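Local structure of head completion protein gp6 (Enterobacteria phage HK97, 3JVO) at residues Ser12-Gln17 / Ala62-Phe67; Asp54-Val59 / Phe93-Trp98; Ile3-Val8 / Tyr32-Phe37. The protein forms a thirteen-subunit ring with an open central channel for DNA ejection, joining the portal protein to head completion protein gp7 in the head-tail connector. All coordinates share one frame; numbering follows the deposited sequence.

Contact 1 of 3, residues Ser12-Gln17 / Ala62-Phe67; sequences SLFKQQ and AVLLVF
Val63 is the first residue of 62-67 to meet the other helix: its CG1 branch sits at the edge of the Phe14 ring, near the ring plane, 4.0 Å from Phe14 CE1. Next comes Leu64, which serves two neighbours. Its CD2 branch reaches Phe14 CD1 at 4.0 Å and also lies against Gln17 CB, while Leu64 CB and CD1 pack along the amide of Gln17. That glutamine turns at its second torsion (chi2 71°), bringing the amide across the leucine; its OE1 is 3.8 Å from Leu64 CD1. The polar atoms of the amide are satisfied elsewhere: OE1 is hydrogen-bonded to Tyr32 OH of a neighbouring subunit and NE2 to Arg74 O of the same one. Phe67 brings the second ring. Phe14 points its edge at the face of Phe67 in an edge-to-face pair, ring centroids 4.7 Å apart and planes at 54°, with Phe14 CD1 3.4 Å above the plane, over the ring centre. Phe14 CB makes a CH-pi contact with the same ring, 4.1 Å from its centroid, and Gln17 CG lies at the ring's edge. The two segment axes cross at -59°, 10.2 Å apart at closest approach. All six touching residues are buried: helix 26-44 closes over both rings through Ala33 beside Phe14 and Ile29 beside Phe67, helix 5-8 covers Phe14 with Val5, and helix 87-93 flanks helix 57-72 at Ala62 and Leu65.

Contact 2 of 3, residues Asp54-Val59 / Phe93-Trp98; sequences DIPAAV and FIHRNW
Two residues ahead of Pro56, which packs on His95, Asp54 OD2 is gripped by two backbone N-H groups, those of Lys50 and Val51, linking 50-51 to the residues just before helix 57-72. Pro56 occupies the N-cap position of that helix and lays its own ring over one face of the His95 imidazole. Pro56 CB makes a CH-pi contact 3.5 Å from the imidazole centroid, 20° off the ring normal and somewhat toward the rim. Ala58 CB comes to the edge of the same imidazole, in its plane. Val59 crosses it at a slant and sets CG2 3.6 Å from His95 CB, so the first turn of the helix holds the histidine from several directions without a polar bond between the segments. Ile94 adds an apolar touch: its CG1 stands between the backbone N and the carbonyl carbon (chi1 48°), and CD1 ends 3.6 Å from Ala58 CB. Ile94 and His95 are the central residues of a type I turn at the end of helix 87-93, Arg96 N bonded to Phe93 O at 3.2 Å. A neighbouring subunit takes part as well, its Asp38 hydrogen-bonded to Ala58 N and its Arg42 to Ile94 O. Within the subunit, helix 26-44 supports both sides of the contact: Met41 and Cys44 lie against Val59, Trp43 makes a cation-pi pair with Arg96, and the backbones of Cys44 and Asn97 are hydrogen-bonded.

Contact 3 of 3, residues Ile3-Val8 / Tyr32-Phe37; sequences IDVLDV and YAQAAF
A short, weakly bonded helical turn near the N-terminus, about residues 5-8, packs Val5 and Val8 against helix 26-44, chiefly against Phe37. Val5 makes most of the contact. Its CG2, anti to the backbone N, slides along the base of the phenylalanine and meets Phe37 CB at 3.4 Å, while Val5 CA stands over one face of the Phe37 ring, toward the rim. The other branch, CG1, is tucked over the main chain at chi1 64° and faces the preceding turn of the long helix, 4.1 Å from Ala33 CB and 3.9 Å from Gln34 CG. The N-cap of the short turn is Asp4: OD1 accepts from Leu6 N at 2.9 Å, the donor arriving from above the carboxylate plane, 53° out of it. This capping bond and the backbone bonds Asp7 N to Asp4 O and Val8 N to Val5 O belong to the turn that carries Val5 and Val8. Val8 crosses the Phe37 side chain at about a right angle, Val8 CG2 4.1 Å from Phe37 CE1. The extended residue before the cap reaches the ring's far end, with Ile3 CG2 3.9 Å from Phe37 CZ. Beyond Phe37, Ile3 also touches Ile55 in the loop before helix 57-72, and Val8 lies on Lys60 of that helix. Gln34 and Ala35 meet Ala57 of a neighbouring subunit.

Overall arrangement
Contact 1 is wholly buried, about 6 Å from the chain centre, and contact 3, its centre about 10 Å from that of contact 1, is partly buried; the two touch directly, Phe67 CD1 lying 3.5 Å from Ala33 N. Contact 2 lies farther out, 13 Å from the chain centre, yet its histidine is buried too. Contacts 1 and 2 share helix 57-72, contact 2 at its start and contact 1 in its middle, and both meet one neighbouring subunit, while contact 3 meets another. Their chemistry differs: an edge-to-face phenylalanine pair in contact 1, an imidazole under a proline in contact 2, a single phenylalanine gripped by aliphatic branches in contact 3. Ile55 joins contacts 2 and 3.

Contact 1 of 3, residues Ser12-Gln17 / Ala62-Phe67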
ATOM      1  N   SER G  12      29.264 -37.593  -5.078  1.00 30.94           N
ATOM      2  CA  SER G  12      28.362 -37.690  -6.207  1.00 31.58           C
ATOM      3  C   SER G  12      26.928 -37.289  -5.844  1.00 31.29           C
ATOM      4  O   SER G  12      26.292 -36.550  -6.579  1.00 31.78           O
ATOM      5  CB  SER G  12      28.374 -39.120  -6.751  1.00 32.26           C
ATOM      6  OG  SER G  12      27.478 -39.240  -7.841  1.00 35.02           O
ATOM      7  N   LEU G  13      26.427 -37.771  -4.709  1.00 30.86           N
ATOM      8  CA  LEU G  13      25.097 -37.388  -4.242  1.00 30.02           C
ATOM      9  C   LEU G  13      24.993 -35.915  -3.856  1.00 29.51           C
ATOM     10  O   LEU G  13      24.009 -35.265  -4.203  1.00 30.07           O
ATOM     11  CB  LEU G  13      24.636 -38.275  -3.097  1.00 30.39           C
ATOM     12  CG  LEU G  13      23.975 -39.609  -3.458  1.00 31.13           C
ATOM     13  CD1 LEU G  13      23.616 -40.329  -2.176  1.00 32.78           C
ATOM     14  CD2 LEU G  13      22.722 -39.407  -4.278  1.00 30.80           C
ATOM     15  N   PHE G  14      25.993 -35.382  -3.153  1.00 28.11           N
ATOM     16  CA  PHE G  14      26.005 -33.938  -2.849  1.00 27.64           C
ATOM     17  C   PHE G  14      25.895 -33.101  -4.122  1.00 27.44           C
ATOM     18  O   PHE G  14      25.126 -32.152  -4.169  1.00 28.10           O
ATOM     19  CB  PHE G  14      27.257 -33.522  -2.086  1.00 26.96           C
ATOM     20  CG  PHE G  14      27.200 -33.819  -0.646  1.00 26.71           C
ATOM     21  CD1 PHE G  14      26.305 -33.135   0.189  1.00 27.01           C
ATOM     22  CD2 PHE G  14      28.033 -34.796  -0.093  1.00 27.09           C
ATOM     23  CE1 PHE G  14      26.236 -33.421   1.542  1.00 26.36           C
ATOM     24  CE2 PHE G  14      27.970 -35.086   1.268  1.00 26.85           C
ATOM     25  CZ  PHE G  14      27.066 -34.396   2.092  1.00 26.33           C
ATOM     26  N   LYS G  15      26.640 -33.481  -5.156  1.00 26.70           N
ATOM     27  CA  LYS G  15      26.604 -32.769  -6.419  1.00 26.66           C
ATOM     28  C   LYS G  15      25.259 -32.842  -7.114  1.00 25.97           C
ATOM     29  O   LYS G  15      24.844 -31.883  -7.749  1.00 25.34           O
ATOM     30  CB  LYS G  15      27.682 -33.280  -7.357  1.00 26.89           C
ATOM     31  CG  LYS G  15      29.111 -32.898  -6.933  1.00 29.17           C
ATOM     32  CD  LYS G  15      30.043 -33.137  -8.120  1.00 30.47           C
ATOM     33  CE  LYS G  15      31.357 -33.711  -7.692  1.00 34.78           C
ATOM     34  NZ  LYS G  15      32.250 -34.111  -8.861  1.00 35.43           N
ATOM     35  N   GLN G  16      24.594 -33.985  -7.015  1.00 25.36           N
ATOM     36  CA  GLN G  16      23.241 -34.121  -7.549  1.00 25.44           C
ATOM     37  C   GLN G  16      22.237 -33.258  -6.771  1.00 25.24           C
ATOM     38  O   GLN G  16      21.311 -32.728  -7.353  1.00 25.54           O
ATOM     39  CB  GLN G  16      22.815 -35.590  -7.546  1.00 25.23           C
ATOM     40  CG  GLN G  16      23.590 -36.433  -8.578  1.00 28.04           C
ATOM     41  CD  GLN G  16      23.265 -37.900  -8.494  1.00 31.30           C
ATOM     42  OE1 GLN G  16      22.551 -38.343  -7.602  1.00 34.89           O
ATOM     43  NE2 GLN G  16      23.778 -38.665  -9.434  1.00 33.09           N
ATOM     44  N   GLN G  17      22.435 -33.109  -5.461  1.00 25.29           N
ATOM     45  CA  GLN G  17      21.565 -32.249  -4.654  1.00 25.66           C
ATOM     46  C   GLN G  17      21.531 -30.845  -5.253  1.00 25.55           C
ATOM     47  O   GLN G  17      20.465 -30.236  -5.396  1.00 24.94           O
ATOM     48  CB  GLN G  17      22.057 -32.209  -3.187  1.00 25.55           C
ATOM     49  CG  GLN G  17      21.321 -31.215  -2.276  1.00 25.42           C
ATOM     50  CD  GLN G  17      19.908 -31.671  -1.983  1.00 27.00           C
ATOM     51  OE1 GLN G  17      19.517 -32.775  -2.379  1.00 23.84           O
ATOM     52  NE2 GLN G  17      19.128 -30.825  -1.302  1.00 26.03           N
ATOM     53  N   ALA G  62      18.453 -33.395   6.328  1.00 27.56           N
ATOM     54  CA  ALA G  62      18.868 -32.082   6.827  1.00 28.34           C
ATOM     55  C   ALA G  62      20.265 -31.647   6.344  1.00 27.84           C
ATOM     56  O   ALA G  62      20.465 -30.491   5.983  1.00 28.84           O
ATOM     57  CB  ALA G  62      18.774 -32.008   8.379  1.00 27.97           C
ATOM     58  N   VAL G  63      21.230 -32.561   6.347  1.00 27.77           N
ATOM     59  CA  VAL G  63      22.582 -32.232   5.903  1.00 26.70           C
ATOM     60  C   VAL G  63      22.553 -31.758   4.436  1.00 26.62           C
ATOM     61  O   VAL G  63      23.208 -30.789   4.067  1.00 25.85           O
ATOM     62  CB  VAL G  63      23.533 -33.451   6.058  1.00 27.21           C
ATOM     63  CG1 VAL G  63      24.883 -33.197   5.347  1.00 27.43           C
ATOM     64  CG2 VAL G  63      23.760 -33.801   7.549  1.00 26.43           C
ATOM     65  N   LEU G  64      21.783 -32.454   3.611  1.00 25.56           N
ATOM     66  CA  LEU G  64      21.629 -32.068   2.210  1.00 25.98           C
ATOM     67  C   LEU G  64      21.078 -30.651   2.091  1.00 26.08           C
ATOM     68  O   LEU G  64      21.529 -29.883   1.245  1.00 25.43           O
ATOM     69  CB  LEU G  64      20.719 -33.038   1.471  1.00 25.04           C
ATOM     70  CG  LEU G  64      21.286 -34.407   1.083  1.00 28.07           C
ATOM     71  CD1 LEU G  64      20.155 -35.225   0.419  1.00 27.01           C
ATOM     72  CD2 LEU G  64      22.488 -34.310   0.123  1.00 27.11           C
ATOM     73  N   LEU G  65      20.125 -30.286   2.956  1.00 25.69           N
ATOM     74  CA  LEU G  65      19.518 -28.952   2.864  1.00 25.09           C
ATOM     75  C   LEU G  65      20.489 -27.863   3.323  1.00 24.50           C
ATOM     76  O   LEU G  65      20.592 -26.779   2.723  1.00 24.80           O
ATOM     77  CB  LEU G  65      18.229 -28.892   3.674  1.00 25.72           C
ATOM     78  CG  LEU G  65      17.030 -29.721   3.170  1.00 27.15           C
ATOM     79  CD1 LEU G  65      16.035 -29.862   4.290  1.00 27.08           C
ATOM     80  CD2 LEU G  65      16.403 -29.007   1.971  1.00 30.50           C
ATOM     81  N   VAL G  66      21.207 -28.158   4.390  1.00 24.74           N
ATOM     82  CA  VAL G  66      22.170 -27.204   4.933  1.00 25.05           C
ATOM     83  C   VAL G  66      23.317 -27.032   3.921  1.00 24.54           C
ATOM     84  O   VAL G  66      23.766 -25.924   3.677  1.00 24.86           O
ATOM     85  CB  VAL G  66      22.655 -27.638   6.351  1.00 24.18           C
ATOM     86  CG1 VAL G  66      23.799 -26.712   6.867  1.00 25.27           C
ATOM     87  CG2 VAL G  66      21.490 -27.596   7.310  1.00 23.71           C
ATOM     88  N   PHE G  67      23.784 -28.144   3.358  1.00 24.55           N
ATOM     89  CA  PHE G  67      24.860 -28.143   2.352  1.00 24.92           C
ATOM     90  C   PHE G  67      24.467 -27.299   1.132  1.00 25.18           C
ATOM     91  O   PHE G  67      25.236 -26.446   0.672  1.00 25.24           O
ATOM     92  CB  PHE G  67      25.199 -29.589   1.922  1.00 24.26           C
ATOM     93  CG  PHE G  67      25.846 -29.677   0.551  1.00 26.04           C
ATOM     94  CD1 PHE G  67      27.219 -29.522   0.401  1.00 24.36           C
ATOM     95  CD2 PHE G  67      25.070 -29.862  -0.590  1.00 23.23           C
ATOM     96  CE1 PHE G  67      27.798 -29.559  -0.878  1.00 23.17           C
ATOM     97  CE2 PHE G  67      25.646 -29.922  -1.870  1.00 24.87           C
ATOM     98  CZ  PHE G  67      27.003 -29.776  -2.009  1.00 24.00           C
TER

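Contact 2 of 3, residues Asp54-Val59 / Phe93-Trp98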
ATOM      1  N   ASP G  54      25.191 -45.412  11.192  1.00 35.66           N
ATOM      2  CA  ASP G  54      24.277 -45.036  12.280  1.00 35.41           C
ATOM      3  C   ASP G  54      23.383 -43.822  11.957  1.00 34.75           C
ATOM      4  O   ASP G  54      22.323 -43.657  12.557  1.00 34.84           O
ATOM      5  CB  ASP G  54      25.057 -44.759  13.564  1.00 35.44           C
ATOM      6  CG  ASP G  54      25.719 -46.003  14.140  1.00 36.92           C
ATOM      7  OD1 ASP G  54      25.302 -47.135  13.789  1.00 38.00           O
ATOM      8  OD2 ASP G  54      26.659 -45.832  14.956  1.00 37.93           O
ATOM      9  N   ILE G  55      23.805 -42.972  11.027  1.00 33.85           N
ATOM     10  CA  ILE G  55      23.082 -41.714  10.779  1.00 33.25           C
ATOM     11  C   ILE G  55      21.703 -41.953  10.145  1.00 33.27           C
ATOM     12  O   ILE G  55      21.607 -42.574   9.086  1.00 33.33           O
ATOM     13  CB  ILE G  55      23.904 -40.689   9.920  1.00 33.42           C
ATOM     14  CG1 ILE G  55      25.381 -40.610  10.373  1.00 33.10           C
ATOM     15  CG2 ILE G  55      23.244 -39.313   9.952  1.00 30.81           C
ATOM     16  CD1 ILE G  55      25.584 -40.218  11.823  1.00 32.61           C
ATOM     17  N   PRO G  56      20.631 -41.470  10.797  1.00 32.73           N
ATOM     18  CA  PRO G  56      19.290 -41.652  10.254  1.00 32.28           C
ATOM     19  C   PRO G  56      19.043 -40.907   8.945  1.00 31.57           C
ATOM     20  O   PRO G  56      19.653 -39.855   8.685  1.00 31.52           O
ATOM     21  CB  PRO G  56      18.384 -41.059  11.341  1.00 32.55           C
ATOM     22  CG  PRO G  56      19.214 -41.003  12.571  1.00 33.41           C
ATOM     23  CD  PRO G  56      20.609 -40.768  12.093  1.00 32.84           C
ATOM     24  N   ALA G  57      18.113 -41.436   8.158  1.00 30.23           N
ATOM     25  CA  ALA G  57      17.730 -40.838   6.898  1.00 29.60           C
ATOM     26  C   ALA G  57      17.263 -39.377   7.052  1.00 28.73           C
ATOM     27  O   ALA G  57      17.633 -38.541   6.239  1.00 28.42           O
ATOM     28  CB  ALA G  57      16.672 -41.692   6.202  1.00 28.68           C
ATOM     29  N   ALA G  58      16.471 -39.058   8.084  1.00 28.67           N
ATOM     30  CA  ALA G  58      15.974 -37.678   8.222  1.00 28.93           C
ATOM     31  C   ALA G  58      17.149 -36.709   8.430  1.00 29.03           C
ATOM     32  O   ALA G  58      17.132 -35.579   7.911  1.00 29.91           O
ATOM     33  CB  ALA G  58      14.959 -37.554   9.366  1.00 28.75           C
ATOM     34  N   VAL G  59      18.153 -37.143   9.197  1.00 28.65           N
ATOM     35  CA  VAL G  59      19.343 -36.319   9.430  1.00 28.52           C
ATOM     36  C   VAL G  59      20.125 -36.169   8.116  1.00 28.26           C
ATOM     37  O   VAL G  59      20.610 -35.090   7.789  1.00 28.64           O
ATOM     38  CB  VAL G  59      20.210 -36.871  10.618  1.00 28.95           C
ATOM     39  CG1 VAL G  59      21.511 -36.091  10.803  1.00 28.10           C
ATOM     40  CG2 VAL G  59      19.401 -36.830  11.916  1.00 28.69           C
ATOM     41  N   PHE G  93      15.028 -32.166  14.387  1.00 44.64           N
ATOM     42  CA  PHE G  93      14.382 -32.114  15.703  1.00 45.34           C
ATOM     43  C   PHE G  93      13.991 -33.509  16.172  1.00 45.50           C
ATOM     44  O   PHE G  93      14.153 -33.847  17.337  1.00 44.26           O
ATOM     45  CB  PHE G  93      13.164 -31.178  15.638  1.00 45.78           C
ATOM     46  CG  PHE G  93      12.321 -31.151  16.896  1.00 47.15           C
ATOM     47  CD1 PHE G  93      12.579 -30.227  17.909  1.00 48.78           C
ATOM     48  CD2 PHE G  93      11.239 -32.028  17.050  1.00 47.93           C
ATOM     49  CE1 PHE G  93      11.783 -30.198  19.063  1.00 49.47           C
ATOM     50  CE2 PHE G  93      10.451 -32.003  18.193  1.00 47.14           C
ATOM     51  CZ  PHE G  93      10.722 -31.089  19.200  1.00 46.99           C
ATOM     52  N   ILE G  94      13.495 -34.316  15.238  1.00 46.50           N
ATOM     53  CA  ILE G  94      13.016 -35.668  15.543  1.00 47.56           C
ATOM     54  C   ILE G  94      14.158 -36.663  15.850  1.00 48.44           C
ATOM     55  O   ILE G  94      13.908 -37.801  16.242  1.00 48.44           O
ATOM     56  CB  ILE G  94      12.036 -36.190  14.450  1.00 47.32           C
ATOM     57  CG1 ILE G  94      12.595 -35.963  13.054  1.00 46.95           C
ATOM     58  CG2 ILE G  94      10.693 -35.494  14.552  1.00 47.49           C
ATOM     59  CD1 ILE G  94      13.113 -37.186  12.416  1.00 45.92           C
ATOM     60  N   HIS G  95      15.405 -36.212  15.696  1.00 49.60           N
ATOM     61  CA  HIS G  95      16.582 -37.009  16.077  1.00 50.92           C
ATOM     62  C   HIS G  95      17.514 -36.272  17.044  1.00 52.07           C
ATOM     63  O   HIS G  95      18.695 -36.614  17.199  1.00 51.57           O
ATOM     64  CB  HIS G  95      17.331 -37.500  14.838  1.00 50.67           C
ATOM     65  CG  HIS G  95      16.659 -38.646  14.152  1.00 50.52           C
ATOM     66  ND1 HIS G  95      16.100 -38.538  12.896  1.00 50.90           N
ATOM     67  CD2 HIS G  95      16.437 -39.918  14.557  1.00 49.75           C
ATOM     68  CE1 HIS G  95      15.572 -39.699  12.553  1.00 49.51           C
ATOM     69  NE2 HIS G  95      15.761 -40.552  13.545  1.00 51.94           N
ATOM     70  N   ARG G  96      16.955 -35.267  17.706  1.00 53.74           N
ATOM     71  CA  ARG G  96      17.690 -34.473  18.677  1.00 55.73           C
ATOM     72  C   ARG G  96      17.813 -35.224  20.005  1.00 56.55           C
ATOM     73  O   ARG G  96      16.825 -35.751  20.529  1.00 56.63           O
ATOM     74  CB  ARG G  96      17.002 -33.112  18.868  1.00 55.82           C
ATOM     75  CG  ARG G  96      17.534 -32.268  20.009  1.00 58.32           C
ATOM     76  CD  ARG G  96      18.818 -31.542  19.644  1.00 62.14           C
ATOM     77  NE  ARG G  96      19.377 -30.835  20.798  1.00 64.70           N
ATOM     78  CZ  ARG G  96      19.053 -29.590  21.145  1.00 67.09           C
ATOM     79  NH1 ARG G  96      18.175 -28.889  20.430  1.00 68.04           N
ATOM     80  NH2 ARG G  96      19.611 -29.040  22.218  1.00 68.87           N
ATOM     81  N   ASN G  97      19.035 -35.288  20.527  1.00 57.56           N
ATOM     82  CA  ASN G  97      19.271 -35.777  21.877  1.00 58.60           C
ATOM     83  C   ASN G  97      18.967 -34.641  22.855  1.00 59.37           C
ATOM     84  O   ASN G  97      19.612 -33.582  22.821  1.00 59.43           O
ATOM     85  CB  ASN G  97      20.710 -36.289  22.015  1.00 58.52           C
ATOM     86  CG  ASN G  97      21.012 -36.859  23.397  1.00 58.93           C
ATOM     87  OD1 ASN G  97      21.024 -38.078  23.589  1.00 59.38           O
ATOM     88  ND2 ASN G  97      21.269 -35.979  24.362  1.00 58.45           N
ATOM     89  N   TRP G  98      17.964 -34.861  23.702  1.00 60.40           N
ATOM     90  CA  TRP G  98      17.510 -33.861  24.673  1.00 61.31           C
ATOM     91  C   TRP G  98      18.080 -34.137  26.062  1.00 61.48           C
ATOM     92  O   TRP G  98      18.022 -35.268  26.551  1.00 61.69           O
ATOM     93  CB  TRP G  98      15.976 -33.816  24.728  1.00 61.96           C
ATOM     94  CG  TRP G  98      15.335 -33.238  23.491  1.00 62.59           C
ATOM     95  CD1 TRP G  98      14.571 -33.907  22.569  1.00 63.19           C
ATOM     96  CD2 TRP G  98      15.400 -31.875  23.046  1.00 63.03           C
ATOM     97  NE1 TRP G  98      14.159 -33.043  21.575  1.00 63.47           N
ATOM     98  CE2 TRP G  98      14.651 -31.791  21.844  1.00 63.46           C
ATOM     99  CE3 TRP G  98      16.021 -30.715  23.544  1.00 63.34           C
ATOM    100  CZ2 TRP G  98      14.509 -30.589  21.128  1.00 63.50           C
ATOM    101  CZ3 TRP G  98      15.879 -29.519  22.836  1.00 63.18           C
ATOM    102  CH2 TRP G  98      15.127 -29.468  21.636  1.00 63.52           C
TER

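Contact 3 of 3, residues Ile3-Val8 / Tyr32-Phe37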
ATOM      1  N   ILE G   3      33.191 -39.278  12.275  1.00 41.35           N
ATOM      2  CA  ILE G   3      32.589 -39.768  11.037  1.00 39.49           C
ATOM      3  C   ILE G   3      32.925 -38.848   9.872  1.00 38.65           C
ATOM      4  O   ILE G   3      32.832 -37.619   9.975  1.00 38.25           O
ATOM      5  CB  ILE G   3      31.048 -39.929  11.179  1.00 39.76           C
ATOM      6  CG1 ILE G   3      30.716 -40.850  12.357  1.00 39.40           C
ATOM      7  CG2 ILE G   3      30.429 -40.482   9.885  1.00 38.47           C
ATOM      8  CD1 ILE G   3      29.260 -40.876  12.731  1.00 40.21           C
ATOM      9  N   ASP G   4      33.328 -39.453   8.762  1.00 37.53           N
ATOM     10  CA  ASP G   4      33.576 -38.719   7.537  1.00 36.16           C
ATOM     11  C   ASP G   4      32.249 -38.558   6.779  1.00 34.93           C
ATOM     12  O   ASP G   4      31.615 -39.560   6.417  1.00 34.99           O
ATOM     13  CB  ASP G   4      34.593 -39.476   6.687  1.00 36.97           C
ATOM     14  CG  ASP G   4      34.840 -38.816   5.339  1.00 38.73           C
ATOM     15  OD1 ASP G   4      34.142 -37.835   4.991  1.00 42.16           O
ATOM     16  OD2 ASP G   4      35.736 -39.288   4.613  1.00 41.34           O
ATOM     17  N   VAL G   5      31.833 -37.313   6.529  1.00 32.90           N
ATOM     18  CA  VAL G   5      30.543 -37.052   5.860  1.00 31.45           C
ATOM     19  C   VAL G   5      30.398 -37.810   4.527  1.00 31.02           C
ATOM     20  O   VAL G   5      29.326 -38.292   4.215  1.00 30.40           O
ATOM     21  CB  VAL G   5      30.244 -35.529   5.682  1.00 31.68           C
ATOM     22  CG1 VAL G   5      31.238 -34.869   4.782  1.00 29.21           C
ATOM     23  CG2 VAL G   5      28.805 -35.317   5.162  1.00 30.01           C
ATOM     24  N   LEU G   6      31.489 -37.950   3.776  1.00 30.66           N
ATOM     25  CA  LEU G   6      31.450 -38.659   2.495  1.00 31.23           C
ATOM     26  C   LEU G   6      31.208 -40.178   2.613  1.00 31.78           C
ATOM     27  O   LEU G   6      30.903 -40.818   1.618  1.00 32.50           O
ATOM     28  CB  LEU G   6      32.687 -38.344   1.643  1.00 31.20           C
ATOM     29  CG  LEU G   6      32.836 -36.859   1.245  1.00 31.33           C
ATOM     30  CD1 LEU G   6      34.093 -36.633   0.406  1.00 29.80           C
ATOM     31  CD2 LEU G   6      31.605 -36.377   0.491  1.00 32.11           C
ATOM     32  N   ASP G   7      31.325 -40.743   3.820  1.00 32.22           N
ATOM     33  CA  ASP G   7      30.954 -42.144   4.056  1.00 32.18           C
ATOM     34  C   ASP G   7      29.476 -42.268   4.339  1.00 32.06           C
ATOM     35  O   ASP G   7      28.926 -43.368   4.308  1.00 32.22           O
ATOM     36  CB  ASP G   7      31.696 -42.713   5.263  1.00 32.71           C
ATOM     37  CG  ASP G   7      33.179 -42.918   5.011  1.00 33.54           C
ATOM     38  OD1 ASP G   7      33.578 -43.081   3.830  1.00 34.45           O
ATOM     39  OD2 ASP G   7      33.937 -42.925   6.017  1.00 34.06           O
ATOM     40  N   VAL G   8      28.852 -41.138   4.667  1.00 31.64           N
ATOM     41  CA  VAL G   8      27.420 -41.041   4.953  1.00 31.05           C
ATOM     42  C   VAL G   8      26.670 -40.691   3.651  1.00 31.11           C
ATOM     43  O   VAL G   8      25.717 -41.357   3.285  1.00 31.24           O
ATOM     44  CB  VAL G   8      27.161 -39.974   6.067  1.00 31.19           C
ATOM     45  CG1 VAL G   8      25.675 -39.825   6.391  1.00 30.76           C
ATOM     46  CG2 VAL G   8      27.958 -40.301   7.345  1.00 31.00           C
ATOM     47  N   TYR G  32      31.832 -27.618   2.136  1.00 24.90           N
ATOM     48  CA  TYR G  32      30.440 -27.327   2.461  1.00 24.90           C
ATOM     49  C   TYR G  32      29.761 -28.551   3.093  1.00 24.58           C
ATOM     50  O   TYR G  32      28.996 -28.424   4.043  1.00 24.96           O
ATOM     51  CB  TYR G  32      29.645 -26.940   1.209  1.00 24.88           C
ATOM     52  CG  TYR G  32      30.008 -25.613   0.543  1.00 23.72           C
ATOM     53  CD1 TYR G  32      30.531 -24.549   1.268  1.00 23.00           C
ATOM     54  CD2 TYR G  32      29.806 -25.440  -0.830  1.00 23.62           C
ATOM     55  CE1 TYR G  32      30.853 -23.323   0.640  1.00 23.99           C
ATOM     56  CE2 TYR G  32      30.131 -24.231  -1.472  1.00 22.54           C
ATOM     57  CZ  TYR G  32      30.635 -23.181  -0.742  1.00 24.22           C
ATOM     58  OH  TYR G  32      30.938 -21.989  -1.393  1.00 25.16           O
ATOM     59  N   ALA G  33      30.038 -29.720   2.539  1.00 24.41           N
ATOM     60  CA  ALA G  33      29.474 -30.983   3.022  1.00 24.45           C
ATOM     61  C   ALA G  33      29.931 -31.236   4.452  1.00 25.42           C
ATOM     62  O   ALA G  33      29.129 -31.616   5.301  1.00 25.39           O
ATOM     63  CB  ALA G  33      29.880 -32.128   2.120  1.00 23.22           C
ATOM     64  N   GLN G  34      31.225 -31.017   4.709  1.00 26.21           N
ATOM     65  CA  GLN G  34      31.794 -31.215   6.036  1.00 26.47           C
ATOM     66  C   GLN G  34      31.191 -30.226   7.035  1.00 26.64           C
ATOM     67  O   GLN G  34      30.878 -30.598   8.170  1.00 25.88           O
ATOM     68  CB  GLN G  34      33.312 -31.079   5.992  1.00 26.36           C
ATOM     69  CG  GLN G  34      34.018 -32.209   5.197  1.00 27.21           C
ATOM     70  CD  GLN G  34      35.492 -31.922   4.968  1.00 29.14           C
ATOM     71  OE1 GLN G  34      35.926 -30.766   5.014  1.00 32.61           O
ATOM     72  NE2 GLN G  34      36.276 -32.976   4.721  1.00 28.29           N
ATOM     73  N   ALA G  35      31.025 -28.973   6.602  1.00 26.20           N
ATOM     74  CA  ALA G  35      30.453 -27.935   7.432  1.00 25.73           C
ATOM     75  C   ALA G  35      29.005 -28.264   7.773  1.00 26.46           C
ATOM     76  O   ALA G  35      28.585 -28.102   8.912  1.00 26.57           O
ATOM     77  CB  ALA G  35      30.540 -26.588   6.740  1.00 26.19           C
ATOM     78  N   ALA G  36      28.234 -28.708   6.782  1.00 26.19           N
ATOM     79  CA  ALA G  36      26.827 -29.036   6.998  1.00 27.20           C
ATOM     80  C   ALA G  36      26.670 -30.219   7.940  1.00 27.70           C
ATOM     81  O   ALA G  36      25.763 -30.250   8.774  1.00 27.98           O
ATOM     82  CB  ALA G  36      26.161 -29.336   5.695  1.00 26.66           C
ATOM     83  N   PHE G  37      27.534 -31.213   7.771  1.00 27.95           N
ATOM     84  CA  PHE G  37      27.488 -32.403   8.598  1.00 28.70           C
ATOM     85  C   PHE G  37      27.872 -32.070  10.029  1.00 28.79           C
ATOM     86  O   PHE G  37      27.166 -32.464  10.964  1.00 29.28           O
ATOM     87  CB  PHE G  37      28.410 -33.476   8.034  1.00 28.62           C
ATOM     88  CG  PHE G  37      28.350 -34.793   8.773  1.00 29.11           C
ATOM     89  CD1 PHE G  37      27.213 -35.612   8.697  1.00 30.38           C
ATOM     90  CD2 PHE G  37      29.449 -35.241   9.497  1.00 30.77           C
ATOM     91  CE1 PHE G  37      27.173 -36.851   9.383  1.00 31.27           C
ATOM     92  CE2 PHE G  37      29.424 -36.473  10.177  1.00 30.11           C
ATOM     93  CZ  PHE G  37      28.287 -37.273  10.121  1.00 29.77           C
TER